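Local coordinates for putative MAR1 (Leishmania donovani, PDB 1X9G), which is of unknown function but belongs to the isochorismatase superfamily and is possibly a ribonuclease, at residues Pro14-Gly19 against Glu54-Asn59. Residues are numbered along the deposited sequence; the frame is centred on the assembly and turned at random.
Sequences PHYSKG and EVVPEN
Y16 meets V56 with the flat of its ring. V56 CG2 stands over the ring centre, 4.1 Å from the centroid and only 3° off the ring normal, a CH-pi contact. The other methyl lies off to the CD2 side of the ring, with V56 CG1 3.5 Å from Y16 CD2. Y16 CG sits between its own backbone N and carbonyl carbon (chi1 59°), V56 CG1 is anti to its backbone N, and both residues start their side chains toward the facing segment. The opposite face of the ring is covered by H15, whose CE1 lies 3.4 Å above the ring plane, over its centre. The phenol is therefore sandwiched between imidazole and valine. H15 is itself fixed at two points: ND1 shares a 2.7 Å hydrogen bond with S17 OG, which lies in the plane of the imidazole, and NE2 bonds D182. Y16 OH bonds D182 and N184, so D182 ties both rings.

N59 makes the second meeting point, against the backbone of the turn. As modelled, N59 OD1 lies 3.1 Å from Y16 O and 3.2 Å from G19 O. All three are acceptors, so the model has no hydrogen bond here and the orientation of the amide is uncertain. In the same model N59 ND2 bonds E58 OE1 at 3.3 Å, from above the carboxylate plane.

Each segment carries a type I turn, H15 to K18 and V56 to N59. Strand 21-26, helix 39-55 and strand 60-67 form a beta-alpha-beta crossover between neighbouring parallel strands of the central sheet. The contact joins the loop entering its first strand to the turn between its helix and its second strand. A backbone hydrogen bond links N59, just before strand 60-67, to T21, the first residue of strand 21-26.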
loop_
_atom_site.group_PDB
_atom_site.type_symbol
_atom_site.label_atom_id
_atom_site.label_comp_id
_atom_site.label_asym_id
_atom_site.label_seq_id
_atom_site.Cartn_x
_atom_site.Cartn_y
_atom_site.Cartn_z
ATOM N N PRO A 14 -1.562 18.019 15.433
ATOM C CA PRO A 14 -0.990 18.589 16.656
ATOM C C PRO A 14 -2.127 18.845 17.637
ATOM O O PRO A 14 -3.296 18.823 17.200
ATOM C CB PRO A 14 -0.366 19.910 16.176
ATOM C CG PRO A 14 -1.105 20.280 14.944
ATOM C CD PRO A 14 -1.712 19.018 14.354
ATOM N N HIS A 15 -1.798 19.061 18.925
ATOM C CA HIS A 15 -2.767 19.491 19.949
ATOM C C HIS A 15 -3.671 20.601 19.397
ATOM O O HIS A 15 -3.194 21.505 18.727
ATOM C CB HIS A 15 -2.100 19.916 21.289
ATOM C CG HIS A 15 -3.110 20.219 22.355
ATOM N ND1 HIS A 15 -3.509 21.509 22.659
ATOM C CD2 HIS A 15 -3.908 19.400 23.090
ATOM C CE1 HIS A 15 -4.485 21.472 23.553
ATOM N NE2 HIS A 15 -4.752 20.206 23.827
ATOM N N TYR A 16 -4.969 20.524 19.677
ATOM C CA TYR A 16 -5.949 21.492 19.120
ATOM C C TYR A 16 -5.616 22.988 19.253
ATOM O O TYR A 16 -6.102 23.799 18.446
ATOM C CB TYR A 16 -7.386 21.249 19.625
ATOM C CG TYR A 16 -7.613 21.320 21.134
ATOM C CD1 TYR A 16 -7.986 20.173 21.843
ATOM C CD2 TYR A 16 -7.516 22.530 21.847
ATOM C CE1 TYR A 16 -8.221 20.206 23.217
ATOM C CE2 TYR A 16 -7.752 22.581 23.256
ATOM C CZ TYR A 16 -8.107 21.401 23.930
ATOM O OH TYR A 16 -8.351 21.358 25.303
ATOM N N SER A 17 -4.790 23.330 20.242
ATOM C CA SER A 17 -4.465 24.716 20.555
ATOM C C SER A 17 -3.246 25.245 19.809
ATOM O O SER A 17 -2.921 26.429 19.926
ATOM C CB SER A 17 -4.259 24.885 22.075
ATOM O OG SER A 17 -3.108 24.162 22.502
ATOM N N LYS A 18 -2.559 24.377 19.070
ATOM C CA LYS A 18 -1.446 24.780 18.202
ATOM C C LYS A 18 -2.001 25.089 16.787
ATOM O O LYS A 18 -2.325 24.175 16.016
ATOM C CB LYS A 18 -0.377 23.673 18.191
ATOM C CG LYS A 18 0.938 24.006 17.432
ATOM C CD LYS A 18 1.949 22.811 17.392
ATOM C CE LYS A 18 2.881 22.836 16.126
ATOM N NZ LYS A 18 2.257 22.388 14.784
ATOM N N GLY A 19 -2.160 26.375 16.471
ATOM C CA GLY A 19 -2.640 26.811 15.151
ATOM C C GLY A 19 -4.146 26.765 14.975
ATOM O O GLY A 19 -4.884 26.915 15.947
ATOM N N GLU A 54 -17.584 22.985 18.203
ATOM C CA GLU A 54 -18.246 23.720 19.294
ATOM C C GLU A 54 -17.506 23.605 20.629
ATOM O O GLU A 54 -17.446 24.564 21.364
ATOM C CB GLU A 54 -19.697 23.284 19.433
ATOM C CG GLU A 54 -20.469 23.715 18.220
ATOM C CD GLU A 54 -21.768 22.994 18.037
ATOM O OE1 GLU A 54 -21.927 21.879 18.573
ATOM O OE2 GLU A 54 -22.637 23.550 17.329
ATOM N N VAL A 55 -16.906 22.444 20.910
ATOM C CA VAL A 55 -15.997 22.298 22.057
ATOM C C VAL A 55 -14.818 23.277 21.939
ATOM O O VAL A 55 -14.436 23.906 22.913
ATOM C CB VAL A 55 -15.473 20.841 22.230
ATOM C CG1 VAL A 55 -14.486 20.773 23.348
ATOM C CG2 VAL A 55 -16.585 19.866 22.513
ATOM N N VAL A 56 -14.255 23.428 20.741
ATOM C CA VAL A 56 -12.992 24.179 20.600
ATOM C C VAL A 56 -12.991 25.247 19.483
ATOM O O VAL A 56 -12.185 25.191 18.582
ATOM C CB VAL A 56 -11.741 23.215 20.519
ATOM C CG1 VAL A 56 -10.432 24.005 20.705
ATOM C CG2 VAL A 56 -11.814 22.127 21.613
ATOM N N PRO A 57 -13.850 26.276 19.603
ATOM C CA PRO A 57 -14.141 27.153 18.473
ATOM C C PRO A 57 -13.150 28.285 18.169
ATOM O O PRO A 57 -13.151 28.806 17.046
ATOM C CB PRO A 57 -15.518 27.725 18.831
ATOM C CG PRO A 57 -15.845 27.190 20.211
ATOM C CD PRO A 57 -14.603 26.702 20.795
ATOM N N GLU A 58 -12.325 28.677 19.130
ATOM C CA GLU A 58 -11.353 29.739 18.889
ATOM C C GLU A 58 -10.181 29.176 18.104
ATOM O O GLU A 58 -9.268 29.904 17.725
ATOM C CB GLU A 58 -10.844 30.348 20.215
ATOM C CG GLU A 58 -11.652 29.968 21.476
ATOM C CD GLU A 58 -11.428 28.497 21.933
ATOM O OE1 GLU A 58 -11.207 27.603 21.078
ATOM O OE2 GLU A 58 -11.487 28.233 23.159
ATOM N N ASN A 59 -10.219 27.866 17.861
ATOM C CA ASN A 59 -9.147 27.129 17.166
ATOM C C ASN A 59 -9.560 26.390 15.896
ATOM O O ASN A 59 -8.708 25.859 15.191
ATOM C CB ASN A 59 -8.536 26.111 18.113
ATOM C CG ASN A 59 -7.574 26.731 19.051
ATOM O OD1 ASN A 59 -6.388 26.891 18.723
ATOM N ND2 ASN A 59 -8.061 27.099 20.243
#